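Local coordinates for protein CSE3 (Thermus thermophilus, PDB 2Y8Y) that binds the stem-loop repeat of CRISPR precursor RNA and cleaves it as an endoribonuclease, yielding the crRNA that it then retains, at residues R31-A36 with V63-L68; F101-N106 with R198-G203; W129-L134 with R146-Q151. All coordinates share one frame; numbering follows the deposited sequence.

Interaction 1. Residues R31-A36 with V63-L68. With nucleotides of chain B.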
# COMPACT_ATOMS: atom_id res chain seq x y z
N ARG A 31 5.42 -13.76 1.98
CA ARG A 31 5.54 -14.92 2.86
C ARG A 31 6.17 -14.54 4.19
O ARG A 31 5.70 -14.94 5.26
CB ARG A 31 6.35 -16.03 2.19
CG ARG A 31 5.69 -16.63 0.95
CD ARG A 31 6.60 -17.65 0.27
NE ARG A 31 6.63 -18.94 0.97
CZ ARG A 31 5.85 -19.97 0.66
NH1 ARG A 31 4.96 -19.86 -0.32
NH2 ARG A 31 5.95 -21.10 1.34
N THR A 32 7.24 -13.75 4.13
CA THR A 32 7.93 -13.31 5.34
C THR A 32 7.06 -12.42 6.24
O THR A 32 6.89 -12.70 7.42
CB THR A 32 9.22 -12.56 5.01
OG1 THR A 32 10.14 -13.46 4.41
CG2 THR A 32 9.84 -11.98 6.28
N LEU A 33 6.50 -11.36 5.66
CA LEU A 33 5.79 -10.38 6.45
C LEU A 33 4.56 -10.99 7.09
O LEU A 33 4.18 -10.64 8.21
CB LEU A 33 5.43 -9.16 5.59
CG LEU A 33 6.62 -8.43 4.98
CD1 LEU A 33 6.09 -7.25 4.18
CD2 LEU A 33 7.61 -7.97 6.06
N SER A 34 3.92 -11.90 6.37
CA SER A 34 2.69 -12.54 6.85
C SER A 34 2.91 -13.28 8.17
O SER A 34 1.97 -13.44 8.96
CB SER A 34 2.13 -13.52 5.82
OG SER A 34 1.63 -12.83 4.68
N LYS A 35 4.14 -13.72 8.41
CA LYS A 35 4.45 -14.45 9.63
C LYS A 35 4.21 -13.60 10.88
O LYS A 35 3.88 -14.14 11.93
CB LYS A 35 5.90 -14.94 9.62
CG LYS A 35 6.21 -15.93 8.52
CD LYS A 35 7.68 -16.34 8.54
CE LYS A 35 8.03 -17.17 7.32
NZ LYS A 35 9.45 -17.62 7.35
N ALA A 36 4.39 -12.29 10.76
CA ALA A 36 4.26 -11.39 11.91
C ALA A 36 2.84 -11.26 12.42
O ALA A 36 2.61 -10.82 13.54
CB ALA A 36 4.85 -10.02 11.59
N VAL A 63 11.16 -0.90 4.09
CA VAL A 63 9.83 -1.45 3.88
C VAL A 63 8.90 -0.92 4.96
O VAL A 63 9.18 -1.07 6.15
CB VAL A 63 9.83 -2.99 3.91
CG1 VAL A 63 8.42 -3.55 3.77
CG2 VAL A 63 10.74 -3.53 2.83
N LEU A 64 7.81 -0.30 4.54
CA LEU A 64 6.78 0.16 5.46
C LEU A 64 5.65 -0.85 5.48
O LEU A 64 5.11 -1.20 4.43
CB LEU A 64 6.24 1.53 5.04
CG LEU A 64 7.17 2.72 5.25
CD1 LEU A 64 8.54 2.46 4.67
CD2 LEU A 64 6.58 3.99 4.65
N VAL A 65 5.30 -1.33 6.67
CA VAL A 65 4.27 -2.35 6.81
C VAL A 65 3.13 -1.83 7.65
O VAL A 65 3.35 -1.35 8.76
CB VAL A 65 4.81 -3.61 7.52
CG1 VAL A 65 3.74 -4.70 7.53
CG2 VAL A 65 6.10 -4.09 6.88
N GLN A 66 1.91 -1.93 7.13
CA GLN A 66 0.73 -1.60 7.90
C GLN A 66 -0.05 -2.86 8.20
O GLN A 66 -0.32 -3.69 7.31
CB GLN A 66 -0.17 -0.65 7.11
CG GLN A 66 -1.42 -0.27 7.87
CD GLN A 66 -2.26 0.71 7.09
OE1 GLN A 66 -1.93 1.90 7.02
NE2 GLN A 66 -3.33 0.22 6.48
N THR A 67 -0.41 -3.02 9.47
CA THR A 67 -1.26 -4.11 9.89
C THR A 67 -2.39 -3.57 10.75
O THR A 67 -2.25 -2.52 11.36
CB THR A 67 -0.47 -5.17 10.68
OG1 THR A 67 0.19 -4.56 11.79
CG2 THR A 67 0.58 -5.83 9.80
N LEU A 68 -3.51 -4.27 10.74
CA LEU A 68 -4.65 -3.89 11.57
C LEU A 68 -4.53 -4.45 12.98
O LEU A 68 -5.24 -4.01 13.89
CB LEU A 68 -5.94 -4.39 10.92
CG LEU A 68 -6.18 -3.88 9.50
CD1 LEU A 68 -7.50 -4.41 8.96
CD2 LEU A 68 -6.19 -2.37 9.46
P A B 18 -0.05 -15.98 -2.11
OP1 A B 18 0.51 -14.81 -2.81
OP2 A B 18 -0.09 -17.28 -2.82
O5' A B 18 0.66 -16.14 -0.70
C5' A B 18 0.44 -17.28 0.12
C4' A B 18 1.53 -17.44 1.14
O4' A B 18 1.45 -16.37 2.12
C3' A B 18 1.50 -18.70 1.98
O3' A B 18 1.99 -19.84 1.30
C2' A B 18 2.33 -18.30 3.19
O2' A B 18 3.71 -18.31 2.88
C1' A B 18 1.88 -16.85 3.38
N9 A B 18 0.76 -16.75 4.33
C8 A B 18 -0.57 -16.51 4.07
N7 A B 18 -1.32 -16.50 5.16
C5 A B 18 -0.42 -16.78 6.18
C6 A B 18 -0.57 -16.91 7.58
N6 A B 18 -1.74 -16.79 8.22
N1 A B 18 0.53 -17.18 8.31
C2 A B 18 1.71 -17.31 7.68
N3 A B 18 1.97 -17.21 6.38
C4 A B 18 0.85 -16.94 5.68
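The guanidinium of Arg31 lies flat over the ribose of A18 of chain B. The hydroxyl O2' of A18 sits above the centre of that plane, 3.5 Å from CZ of Arg31. The approach is to a face and not along an N-H. The aliphatic part of the side chain wraps the same hydroxyl, with CG of Arg31 at 3.2 Å from O2' of A18. A bend at chi3 (77°) folds the chain of Arg31 back, and this lets both its methylene part and its flat end reach one oxygen. NH1 of Arg31 also makes a weak hydrogen bond to the hydroxyl of Tyr27, a residue inferred to stabilise the transition state. The adenine of A18 is met one turn further along. CB of Ser34 lies over a face of the adenine, 3.7 Å from C4 of A18 of chain B, while OG of Ser34 is hydrogen-bonded to the carbonyl O of His30 in the preceding turn.

Helix 26-34 thus works with two sides. One carries RNA, and the other packs on strand 62-67 of the four-stranded antiparallel sheet. This is helix-on-sheet packing within the ferredoxin-like fold of the Cas6 family.

Leu33 alone spans the gap to the sheet. Its CG is anti to the carbonyl carbon (chi1 -61°), and CD1 faces two valines that lie side by side on the strand. CD1 of Leu33 lies 4.2 Å from CG2 of Val65 and 4.4 Å from CG1 of Val63. These are ordinary apolar contacts of modest area, and the side chains of Leu33 and Val65 meet at a slant. Leu10 of the adjacent strand and Trp50 of strand 49-52 also touch Leu33 and help bury it.

Interaction 2. Residues F101-N106 with R198-G203. With nucleotides of chain B.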
# COMPACT_ATOMS: atom_id res chain seq x y z
N PHE A 101 -0.54 12.42 0.30
CA PHE A 101 -0.64 10.97 0.20
C PHE A 101 0.42 10.37 -0.72
O PHE A 101 0.97 11.05 -1.59
CB PHE A 101 -2.03 10.53 -0.27
CG PHE A 101 -2.25 10.73 -1.74
CD1 PHE A 101 -2.72 11.94 -2.23
CD2 PHE A 101 -1.98 9.70 -2.64
CE1 PHE A 101 -2.90 12.14 -3.59
CE2 PHE A 101 -2.16 9.89 -4.02
CZ PHE A 101 -2.63 11.11 -4.49
N ARG A 102 0.67 9.09 -0.50
CA ARG A 102 1.51 8.28 -1.37
C ARG A 102 0.81 6.94 -1.54
O ARG A 102 0.28 6.38 -0.56
CB ARG A 102 2.90 8.11 -0.75
CG ARG A 102 3.85 7.25 -1.57
CD ARG A 102 5.26 7.24 -0.99
NE ARG A 102 5.90 8.54 -1.20
CZ ARG A 102 6.96 8.75 -1.97
NH1 ARG A 102 7.53 7.74 -2.62
NH2 ARG A 102 7.47 9.97 -2.09
N LEU A 103 0.79 6.44 -2.77
CA LEU A 103 0.15 5.16 -3.05
C LEU A 103 0.83 4.50 -4.23
O LEU A 103 0.82 5.05 -5.34
CB LEU A 103 -1.34 5.32 -3.38
CG LEU A 103 -2.04 4.08 -3.96
CD1 LEU A 103 -2.03 2.93 -2.93
CD2 LEU A 103 -3.48 4.43 -4.41
N ARG A 104 1.40 3.32 -3.99
CA ARG A 104 1.93 2.51 -5.07
C ARG A 104 0.86 1.49 -5.42
O ARG A 104 0.50 0.67 -4.58
CB ARG A 104 3.20 1.80 -4.63
CG ARG A 104 4.05 1.35 -5.82
CD ARG A 104 5.26 0.53 -5.38
NE ARG A 104 6.21 0.40 -6.49
CZ ARG A 104 7.29 -0.37 -6.45
NH1 ARG A 104 7.55 -1.11 -5.38
NH2 ARG A 104 8.09 -0.42 -7.51
N ALA A 105 0.34 1.55 -6.64
CA ALA A 105 -0.87 0.80 -7.00
C ALA A 105 -0.73 0.10 -8.34
O ALA A 105 0.22 0.32 -9.07
CB ALA A 105 -2.05 1.73 -7.07
N ASN A 106 -1.72 -0.74 -8.62
CA ASN A 106 -1.86 -1.43 -9.91
C ASN A 106 -3.18 -1.01 -10.54
O ASN A 106 -4.17 -1.73 -10.42
CB ASN A 106 -1.80 -2.94 -9.67
CG ASN A 106 -2.04 -3.77 -10.93
OD1 ASN A 106 -2.85 -4.70 -10.91
ND2 ASN A 106 -1.31 -3.47 -12.00
N ARG A 198 -8.27 -0.92 4.31
CA ARG A 198 -8.39 -1.95 3.29
C ARG A 198 -7.28 -1.89 2.27
O ARG A 198 -6.86 -2.92 1.75
CB ARG A 198 -9.72 -1.79 2.55
CG ARG A 198 -9.85 -2.66 1.27
CD ARG A 198 -9.74 -4.18 1.55
NE ARG A 198 -10.77 -4.61 2.48
CZ ARG A 198 -10.68 -5.69 3.26
NH1 ARG A 198 -9.60 -6.46 3.22
NH2 ARG A 198 -11.67 -5.99 4.09
N GLY A 199 -6.78 -0.70 2.00
CA GLY A 199 -5.88 -0.52 0.87
C GLY A 199 -6.67 -0.26 -0.40
O GLY A 199 -7.90 -0.35 -0.43
N VAL A 200 -5.94 0.08 -1.46
CA VAL A 200 -6.54 0.53 -2.72
C VAL A 200 -6.01 -0.24 -3.93
O VAL A 200 -4.87 -0.04 -4.37
CB VAL A 200 -6.30 2.03 -2.93
CG1 VAL A 200 -6.98 2.49 -4.22
CG2 VAL A 200 -6.84 2.82 -1.74
N GLY A 201 -6.87 -1.09 -4.50
CA GLY A 201 -6.55 -1.76 -5.76
C GLY A 201 -5.86 -3.11 -5.59
O GLY A 201 -5.54 -3.53 -4.48
N PRO A 202 -5.62 -3.80 -6.70
CA PRO A 202 -5.05 -5.14 -6.68
C PRO A 202 -3.56 -5.16 -6.32
O PRO A 202 -2.93 -4.11 -6.22
CB PRO A 202 -5.30 -5.68 -8.10
CG PRO A 202 -5.63 -4.49 -8.94
CD PRO A 202 -5.96 -3.33 -8.06
N GLY A 203 -3.03 -6.36 -6.11
CA GLY A 203 -1.62 -6.51 -5.77
C GLY A 203 -1.28 -6.29 -4.31
O GLY A 203 -0.12 -6.04 -3.99
P G B 15 -11.89 -3.39 -3.46
OP1 G B 15 -11.45 -2.55 -2.32
OP2 G B 15 -11.19 -3.24 -4.76
O5' G B 15 -11.88 -4.92 -3.05
C5' G B 15 -12.41 -5.33 -1.80
C4' G B 15 -12.42 -6.82 -1.67
O4' G B 15 -13.17 -7.43 -2.75
C3' G B 15 -11.08 -7.51 -1.76
O3' G B 15 -10.27 -7.33 -0.62
C2' G B 15 -11.52 -8.95 -1.98
O2' G B 15 -12.08 -9.49 -0.80
C1' G B 15 -12.65 -8.73 -3.00
N9 G B 15 -12.12 -8.79 -4.37
C8 G B 15 -11.81 -7.77 -5.24
N7 G B 15 -11.27 -8.21 -6.35
C5 G B 15 -11.20 -9.58 -6.18
C6 G B 15 -10.71 -10.58 -7.05
O6 G B 15 -10.23 -10.45 -8.17
N1 G B 15 -10.82 -11.86 -6.48
C2 G B 15 -11.33 -12.12 -5.24
N2 G B 15 -11.36 -13.41 -4.86
N3 G B 15 -11.81 -11.20 -4.42
C4 G B 15 -11.70 -9.95 -4.96
P G B 16 -8.67 -7.47 -0.73
OP1 G B 16 -8.13 -7.06 0.59
OP2 G B 16 -8.22 -6.73 -1.95
O5' G B 16 -8.45 -9.02 -0.96
C5' G B 16 -8.78 -9.96 0.04
C4' G B 16 -8.51 -11.37 -0.43
O4' G B 16 -9.27 -11.65 -1.63
C3' G B 16 -7.08 -11.70 -0.83
O3' G B 16 -6.24 -11.91 0.28
C2' G B 16 -7.28 -12.93 -1.69
O2' G B 16 -7.55 -14.07 -0.88
C1' G B 16 -8.55 -12.56 -2.44
N9 G B 16 -8.23 -11.91 -3.73
C8 G B 16 -8.27 -10.57 -4.04
N7 G B 16 -7.89 -10.35 -5.28
C5 G B 16 -7.58 -11.61 -5.79
C6 G B 16 -7.11 -11.99 -7.07
O6 G B 16 -6.87 -11.28 -8.06
N1 G B 16 -6.92 -13.36 -7.16
C2 G B 16 -7.16 -14.26 -6.14
N2 G B 16 -6.92 -15.55 -6.42
N3 G B 16 -7.59 -13.91 -4.94
C4 G B 16 -7.78 -12.58 -4.84
O HOH W 1 -3.21 -1.33 -6.25
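Asn106 has its CG trans to the backbone N (chi1 176°), which carries the amide across to the ring of Pro202. OD1 of Asn106 then rests 3.4 Å from CG of Pro202. Leu103 has a similar first torsion (chi1 169°) and turns its CD2 branch to Val200. CD2 of Leu103 lies 4.0 Å from CB of Val200, and the two side chains cross at about a right angle. The same crossing is seen between Asn106 and Pro202. The backbone carbonyl of Asn106 adds to the cover of the proline, with O of Asn106 3.4 Å from CD of Pro202. ND2 of Asn106 is used elsewhere, in a hydrogen bond to the carbonyl O of Gln176, and this helps fix the rotation of the amide.

Residues 199-203 begin the glycine-rich loop that follows helix 189-198, as in other Cas6 and RAMP proteins. Here it packs against strand 98-110 of the second antiparallel sheet. Gly199, Gly201 and Gly203 all have positive phi. Gly199 is the first residue to leave the helix.

Polar backbone atoms are joined through one water. It accepts from N of Asn106 at 2.9 Å and donates to O of Val200 and to O of Pro202, each at 2.8 Å. Three bonds therefore hold this water between strand and loop.

Arg198, at the end of the helix, turns to the RNA instead. Its chain bends at chi2 and chi3, and NH1 of Arg198 reaches OP1 of G16 of chain B at 3.1 Å. That bond is weak, with an N-H...O angle of 134°, and the phosphate oxygen approaches the guanidinium obliquely. CD of Arg198 also packs against OP1 of G16.

Interaction 3. Residues W129-L134 with R146-Q151. With nucleotides of chain B.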
# COMPACT_ATOMS: atom_id res chain seq x y z
N TRP A 129 -8.32 6.55 -12.78
CA TRP A 129 -8.54 5.43 -11.89
C TRP A 129 -8.31 5.88 -10.44
O TRP A 129 -9.15 5.63 -9.56
CB TRP A 129 -7.60 4.28 -12.25
CG TRP A 129 -7.69 3.07 -11.34
CD1 TRP A 129 -8.54 2.01 -11.50
CD2 TRP A 129 -6.91 2.78 -10.18
NE1 TRP A 129 -8.34 1.09 -10.51
CE2 TRP A 129 -7.33 1.53 -9.69
CE3 TRP A 129 -5.89 3.46 -9.50
CZ2 TRP A 129 -6.79 0.94 -8.54
CZ3 TRP A 129 -5.33 2.86 -8.35
CH2 TRP A 129 -5.79 1.62 -7.89
N LEU A 130 -7.19 6.55 -10.18
CA LEU A 130 -6.90 7.01 -8.82
C LEU A 130 -8.03 7.92 -8.34
O LEU A 130 -8.50 7.79 -7.21
CB LEU A 130 -5.58 7.78 -8.79
CG LEU A 130 -5.24 8.37 -7.43
CD1 LEU A 130 -4.92 7.29 -6.40
CD2 LEU A 130 -4.07 9.29 -7.64
N GLU A 131 -8.47 8.85 -9.19
CA GLU A 131 -9.53 9.77 -8.78
C GLU A 131 -10.80 9.02 -8.41
O GLU A 131 -11.45 9.34 -7.40
CB GLU A 131 -9.83 10.79 -9.88
CG GLU A 131 -8.71 11.79 -10.07
CD GLU A 131 -8.85 12.62 -11.33
OE1 GLU A 131 -9.57 12.18 -12.26
OE2 GLU A 131 -8.23 13.70 -11.40
N ARG A 132 -11.17 8.04 -9.22
CA ARG A 132 -12.38 7.27 -8.96
C ARG A 132 -12.24 6.44 -7.67
O ARG A 132 -13.17 6.40 -6.86
CB ARG A 132 -12.69 6.34 -10.15
CG ARG A 132 -13.99 5.58 -10.00
CD ARG A 132 -14.26 4.64 -11.18
NE ARG A 132 -13.23 3.61 -11.31
CZ ARG A 132 -13.11 2.56 -10.49
NH1 ARG A 132 -13.95 2.40 -9.48
NH2 ARG A 132 -12.15 1.68 -10.70
N ARG A 133 -11.10 5.79 -7.49
CA ARG A 133 -10.89 5.00 -6.28
C ARG A 133 -10.96 5.87 -5.04
O ARG A 133 -11.57 5.49 -4.03
CB ARG A 133 -9.53 4.28 -6.29
CG ARG A 133 -9.33 3.19 -7.37
CD ARG A 133 -10.37 2.08 -7.32
NE ARG A 133 -10.42 1.36 -6.05
CZ ARG A 133 -10.33 0.03 -5.94
NH1 ARG A 133 -10.14 -0.72 -7.01
NH2 ARG A 133 -10.40 -0.53 -4.75
N LEU A 134 -10.32 7.04 -5.10
CA LEU A 134 -10.31 7.91 -3.92
C LEU A 134 -11.73 8.38 -3.64
O LEU A 134 -12.19 8.36 -2.50
CB LEU A 134 -9.37 9.11 -4.13
CG LEU A 134 -7.89 8.76 -4.09
CD1 LEU A 134 -7.05 9.99 -4.37
CD2 LEU A 134 -7.51 8.15 -2.74
N ARG A 146 -3.83 24.07 -12.95
CA ARG A 146 -3.25 23.29 -14.03
C ARG A 146 -3.48 21.78 -13.94
O ARG A 146 -2.80 21.01 -14.62
CB ARG A 146 -1.75 23.57 -14.15
CG ARG A 146 -1.41 24.87 -14.85
CD ARG A 146 0.09 25.04 -14.93
NE ARG A 146 0.72 24.68 -13.67
CZ ARG A 146 0.65 25.42 -12.57
NH1 ARG A 146 -0.02 26.57 -12.59
NH2 ARG A 146 1.25 25.02 -11.46
N GLY A 147 -4.43 21.36 -13.11
CA GLY A 147 -4.79 19.96 -13.04
C GLY A 147 -4.87 19.42 -11.62
O GLY A 147 -4.63 20.14 -10.67
N PRO A 148 -5.23 18.13 -11.49
CA PRO A 148 -5.31 17.52 -10.16
C PRO A 148 -3.94 17.52 -9.50
O PRO A 148 -2.92 17.48 -10.18
CB PRO A 148 -5.78 16.10 -10.45
CG PRO A 148 -5.38 15.84 -11.85
CD PRO A 148 -5.50 17.15 -12.56
N TRP A 149 -3.94 17.57 -8.17
CA TRP A 149 -2.71 17.59 -7.41
C TRP A 149 -2.19 16.17 -7.21
O TRP A 149 -2.26 15.61 -6.11
CB TRP A 149 -2.94 18.27 -6.07
CG TRP A 149 -1.69 18.75 -5.46
CD1 TRP A 149 -0.48 18.11 -5.42
CD2 TRP A 149 -1.48 20.01 -4.81
NE1 TRP A 149 0.45 18.88 -4.78
CE2 TRP A 149 -0.14 20.06 -4.40
CE3 TRP A 149 -2.31 21.11 -4.54
CZ2 TRP A 149 0.40 21.16 -3.72
CZ3 TRP A 149 -1.78 22.19 -3.87
CH2 TRP A 149 -0.44 22.21 -3.47
N VAL A 150 -1.68 15.59 -8.29
CA VAL A 150 -1.09 14.27 -8.23
C VAL A 150 0.04 14.16 -9.24
O VAL A 150 -0.02 14.74 -10.32
CB VAL A 150 -2.11 13.15 -8.48
CG1 VAL A 150 -2.66 13.22 -9.90
CG2 VAL A 150 -1.47 11.79 -8.19
N GLN A 151 1.09 13.45 -8.84
CA GLN A 151 2.21 13.14 -9.72
C GLN A 151 2.35 11.64 -9.80
O GLN A 151 2.10 10.93 -8.81
CB GLN A 151 3.54 13.64 -9.14
CG GLN A 151 3.59 15.04 -8.56
CD GLN A 151 4.81 15.22 -7.66
OE1 GLN A 151 4.74 15.00 -6.45
NE2 GLN A 151 5.94 15.59 -8.26
P G B 14 -13.68 -1.04 -8.41
OP1 G B 14 -13.17 0.23 -7.87
OP2 G B 14 -12.88 -1.75 -9.43
O5' G B 14 -14.02 -2.04 -7.23
C5' G B 14 -14.84 -1.62 -6.15
C4' G B 14 -15.26 -2.79 -5.29
O4' G B 14 -16.06 -3.72 -6.06
C3' G B 14 -14.14 -3.66 -4.77
O3' G B 14 -13.44 -3.07 -3.69
C2' G B 14 -14.89 -4.92 -4.40
O2' G B 14 -15.66 -4.72 -3.22
C1' G B 14 -15.84 -5.03 -5.59
N9 G B 14 -15.22 -5.82 -6.66
C8 G B 14 -14.56 -5.38 -7.80
N7 G B 14 -14.06 -6.37 -8.48
C5 G B 14 -14.36 -7.51 -7.74
C6 G B 14 -14.06 -8.88 -7.98
O6 G B 14 -13.44 -9.38 -8.92
N1 G B 14 -14.55 -9.69 -6.96
C2 G B 14 -15.25 -9.25 -5.86
N2 G B 14 -15.65 -10.18 -4.98
N3 G B 14 -15.54 -7.97 -5.63
C4 G B 14 -15.06 -7.17 -6.61
P G B 15 -11.89 -3.39 -3.46
OP1 G B 15 -11.45 -2.55 -2.32
OP2 G B 15 -11.19 -3.24 -4.76
O5' G B 15 -11.88 -4.92 -3.05
C5' G B 15 -12.41 -5.33 -1.80
C4' G B 15 -12.42 -6.82 -1.67
O4' G B 15 -13.17 -7.43 -2.75
C3' G B 15 -11.08 -7.51 -1.76
O3' G B 15 -10.27 -7.33 -0.62
C2' G B 15 -11.52 -8.95 -1.98
O2' G B 15 -12.08 -9.49 -0.80
C1' G B 15 -12.65 -8.73 -3.00
N9 G B 15 -12.12 -8.79 -4.37
C8 G B 15 -11.81 -7.77 -5.24
N7 G B 15 -11.27 -8.21 -6.35
C5 G B 15 -11.20 -9.58 -6.18
C6 G B 15 -10.71 -10.58 -7.05
O6 G B 15 -10.23 -10.45 -8.17
N1 G B 15 -10.82 -11.86 -6.48
C2 G B 15 -11.33 -12.12 -5.24
N2 G B 15 -11.36 -13.41 -4.86
N3 G B 15 -11.81 -11.20 -4.42
C4 G B 15 -11.70 -9.95 -4.96
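Leu130 and Val150 form the inner part of this contact. CD2 of Leu130 meets CG2 of Val150 at 3.6 Å, and the two side chains lie alongside each other, running in opposite senses. Phe180 of strand 173-186 touches both. The outer part is as close but lies nearer solvent. Glu131 runs out extended beyond CG and crosses the ring of Pro148 at about a right angle. OE2 of Glu131 lies 3.6 Å from both CB and CG of Pro148. Both residues are partly exposed, and the contact is van der Waals only.

Two neighbouring arginines of the helix serve the RNA. NH1 of Arg132 gives a nearly straight hydrogen bond (164°) to OP1 of G14 of chain B at 2.8 Å, at the guanidinium edge and in its plane. The same OP1 lies over a face of the Arg133 guanidinium. NH2 of Arg133 gives a hydrogen bond to OP2 of G15 of chain B at 2.8 Å. CG of Arg133 rests on the ring face of Trp129, and NE of Arg133 forms a salt bridge with Glu136. Helix 123-136 thus packs on an antiparallel sheet and presents arginines to RNA, within the ferredoxin-like fold of the Cas6 family.

Overall arrangement
Interactions 2 and 3 touch, with centres about 13 Å apart. Ala105 CB meets Trp129 CZ3 at 3.7 Å, and Leu103 CD2 meets Leu130 CD1 at 3.8 Å. Val200 also packs on Arg133, joining loop 199-203 to helix 123-136. Both contacts reach one large antiparallel sheet. Interaction 1 belongs to the other, four-stranded sheet. Its centre is about 15 Å from interaction 2 and about 28 Å from interaction 3, on the opposite side of the chain's centre. The bound RNA links all three. G14 and G15 lie at interaction 3, G15 and G16 at interaction 2, and A18 at interaction 1. Tyr27, the inferred transition-state residue, adjoins interaction 1 through Arg31; interactions 2 and 3 lie away from it.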